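Local coordinates for protein alpha-L-rhamnosidase (Aspergillus terreus, PDB 6GSZ) that probably hydrolyses terminal non-reducing alpha-L-rhamnose residues in alpha-L-rhamnosides, as a calcium-binding glycoside hydrolase, at residues A[337-342]-A[420-425]. Sequence-based numbering, arbitrary orientation.
Sequences VGWLRI and IVVHSD. With ACT (acetate ion), chain B.
The indole of W339 carries V422 on one face: CG2 sits 3.6 Å from the centroid of the six-membered ring and 7° off its normal, a CH-pi contact. I420 meets the pyrrole end of the same ring obliquely, I420 CB 3.9 Å from W339 CD1, and E390 accepts a hydrogen bond from NE1. At the edge of the H423 ring, near its plane, lies an acetate ion, probably from the crystallisation liquor: H423 NE2 donates to acetate O at 2.8 Å, and ND1 donates to S424 O, standing above that carbonyl's plane. The two segments are neighbouring antiparallel strands of a four-stranded sheet in the concanavalin-like domain, 417-424 lying between 309-315 and 339-344. With chi1 at 53°, CG of W339 lies between the backbone N and the carbonyl carbon, and the indole runs back past G338 to reach V422. W339 and I420 form a hydrogen-bonded pair, with both side chains on one face of the sheet: W339 N donates a hydrogen bond to I420 O, and I420 N donates one to W339 O at 2.8 Å, nearly in line with the carbonyl. At the other end CD1 of I420 lies 3.9 Å from CB of R341. The calcium ion bound by E158 and S392 is about 7 Å from the W339 side chain, nearest atoms. At G338 the chain turns a corner, and its CA approaches I420 O to 3.3 Å in a CA-H...O contact. Beyond the corner V337 O still accepts from V422 N, with an N-H...O angle of 172°.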
loop_
_atom_site.group_PDB
_atom_site.type_symbol
_atom_site.label_atom_id
_atom_site.label_comp_id
_atom_site.label_asym_id
_atom_site.label_seq_id
_atom_site.Cartn_x
_atom_site.Cartn_y
_atom_site.Cartn_z
ATOM N N VAL A 337 -12.251 1.816 -5.480
ATOM C CA VAL A 337 -12.310 1.941 -4.025
ATOM C C VAL A 337 -12.345 3.415 -3.663
ATOM O O VAL A 337 -11.511 4.187 -4.105
ATOM C CB VAL A 337 -11.140 1.215 -3.332
ATOM C CG1 VAL A 337 -11.190 1.419 -1.834
ATOM C CG2 VAL A 337 -11.204 -0.264 -3.650
ATOM N N GLY A 338 -13.382 3.787 -2.894
ATOM C CA GLY A 338 -13.630 5.141 -2.454
ATOM C C GLY A 338 -15.119 5.321 -2.194
ATOM O O GLY A 338 -15.671 4.609 -1.404
ATOM N N TRP A 339 -15.729 6.287 -2.877
ATOM C CA TRP A 339 -17.116 6.637 -2.570
ATOM C C TRP A 339 -17.662 7.514 -3.694
ATOM O O TRP A 339 -16.954 7.834 -4.643
ATOM C CB TRP A 339 -17.223 7.322 -1.220
ATOM C CG TRP A 339 -16.340 8.499 -0.999
ATOM C CD1 TRP A 339 -16.400 9.735 -1.562
ATOM C CD2 TRP A 339 -15.205 8.520 -0.118
ATOM N NE1 TRP A 339 -15.415 10.545 -1.084
ATOM C CE2 TRP A 339 -14.665 9.822 -0.193
ATOM C CE3 TRP A 339 -14.606 7.579 0.720
ATOM C CZ2 TRP A 339 -13.614 10.222 0.608
ATOM C CZ3 TRP A 339 -13.547 7.978 1.502
ATOM C CH2 TRP A 339 -13.079 9.279 1.448
ATOM N N LEU A 340 -18.927 7.908 -3.562
ATOM C CA LEU A 340 -19.553 8.816 -4.533
ATOM C C LEU A 340 -19.485 10.278 -4.084
ATOM O O LEU A 340 -19.413 10.566 -2.910
ATOM C CB LEU A 340 -21.037 8.464 -4.689
ATOM C CG LEU A 340 -21.322 7.065 -5.209
ATOM C CD1 LEU A 340 -22.819 6.826 -5.247
ATOM C CD2 LEU A 340 -20.674 6.857 -6.586
ATOM N N ARG A 341 -19.509 11.161 -5.068
ATOM C CA ARG A 341 -19.800 12.586 -4.885
ATOM C C ARG A 341 -21.063 12.887 -5.685
ATOM O O ARG A 341 -21.154 12.530 -6.866
ATOM C CB ARG A 341 -18.658 13.473 -5.410
ATOM C CG ARG A 341 -18.943 14.976 -5.274
ATOM C CD ARG A 341 -17.902 15.872 -5.904
ATOM N NE ARG A 341 -18.012 15.870 -7.354
ATOM C CZ ARG A 341 -17.053 16.261 -8.210
ATOM N NH1 ARG A 341 -17.278 16.243 -9.517
ATOM N NH2 ARG A 341 -15.876 16.665 -7.752
ATOM N N ILE A 342 -22.050 13.498 -5.023
ATOM C CA ILE A 342 -23.334 13.791 -5.659
ATOM C C ILE A 342 -23.536 15.303 -5.640
ATOM O O ILE A 342 -23.008 15.990 -4.752
ATOM C CB ILE A 342 -24.513 13.050 -4.984
ATOM C CG1 ILE A 342 -24.809 13.544 -3.561
ATOM C CG2 ILE A 342 -24.287 11.549 -5.075
ATOM C CD1 ILE A 342 -25.935 12.818 -2.852
ATOM N N ILE A 420 -15.238 8.821 -6.577
ATOM C CA ILE A 420 -14.010 9.356 -6.051
ATOM C C ILE A 420 -13.155 8.162 -5.659
ATOM O O ILE A 420 -13.552 7.354 -4.867
ATOM C CB ILE A 420 -14.272 10.263 -4.843
ATOM C CG1 ILE A 420 -15.344 11.328 -5.129
ATOM C CG2 ILE A 420 -12.977 10.878 -4.320
ATOM C CD1 ILE A 420 -15.022 12.298 -6.235
ATOM N N VAL A 421 -11.955 8.109 -6.249
ATOM C CA VAL A 421 -10.966 7.061 -6.039
ATOM C C VAL A 421 -10.065 7.481 -4.876
ATOM O O VAL A 421 -9.477 8.550 -4.947
ATOM C CB VAL A 421 -10.144 6.779 -7.300
ATOM C CG1 VAL A 421 -9.141 5.648 -7.009
ATOM C CG2 VAL A 421 -11.063 6.445 -8.487
ATOM N N VAL A 422 -10.043 6.648 -3.809
ATOM C CA VAL A 422 -9.412 7.016 -2.545
ATOM C C VAL A 422 -8.400 5.915 -2.192
ATOM O O VAL A 422 -8.754 4.753 -2.168
ATOM C CB VAL A 422 -10.492 7.177 -1.460
ATOM C CG1 VAL A 422 -9.875 7.481 -0.100
ATOM C CG2 VAL A 422 -11.543 8.220 -1.807
ATOM N N HIS A 423 -7.165 6.336 -1.863
ATOM C CA HIS A 423 -6.151 5.409 -1.384
ATOM C C HIS A 423 -4.953 6.193 -0.852
ATOM O O HIS A 423 -4.871 7.432 -1.014
ATOM C CB HIS A 423 -5.686 4.389 -2.450
ATOM C CG HIS A 423 -5.137 4.948 -3.720
ATOM N ND1 HIS A 423 -3.820 5.376 -3.826
ATOM C CD2 HIS A 423 -5.709 5.125 -4.937
ATOM C CE1 HIS A 423 -3.603 5.793 -5.094
ATOM N NE2 HIS A 423 -4.733 5.618 -5.820
ATOM N N SER A 424 -3.998 5.442 -0.262
ATOM C CA SER A 424 -2.743 6.054 0.161
ATOM C C SER A 424 -2.017 6.634 -1.056
ATOM O O SER A 424 -1.787 5.922 -2.045
ATOM C CB SER A 424 -1.884 5.027 0.886
ATOM O OG SER A 424 -2.481 4.688 2.135
ATOM N N ASP A 425 -1.642 7.911 -0.968
ATOM C CA ASP A 425 -1.254 8.684 -2.162
ATOM C C ASP A 425 0.256 8.579 -2.428
ATOM O O ASP A 425 0.986 9.529 -2.308
ATOM C CB ASP A 425 -1.725 10.131 -2.050
ATOM C CG ASP A 425 -1.645 10.947 -3.328
ATOM O OD1 ASP A 425 -1.437 10.363 -4.403
ATOM O OD2 ASP A 425 -1.726 12.178 -3.208
HETATM C C ACT B . -5.456 6.872 -9.514
HETATM O O ACT B . -5.056 6.265 -8.478
HETATM O OXT ACT B . -6.562 6.653 -10.136
HETATM C CH3 ACT B . -4.538 7.935 -10.085
#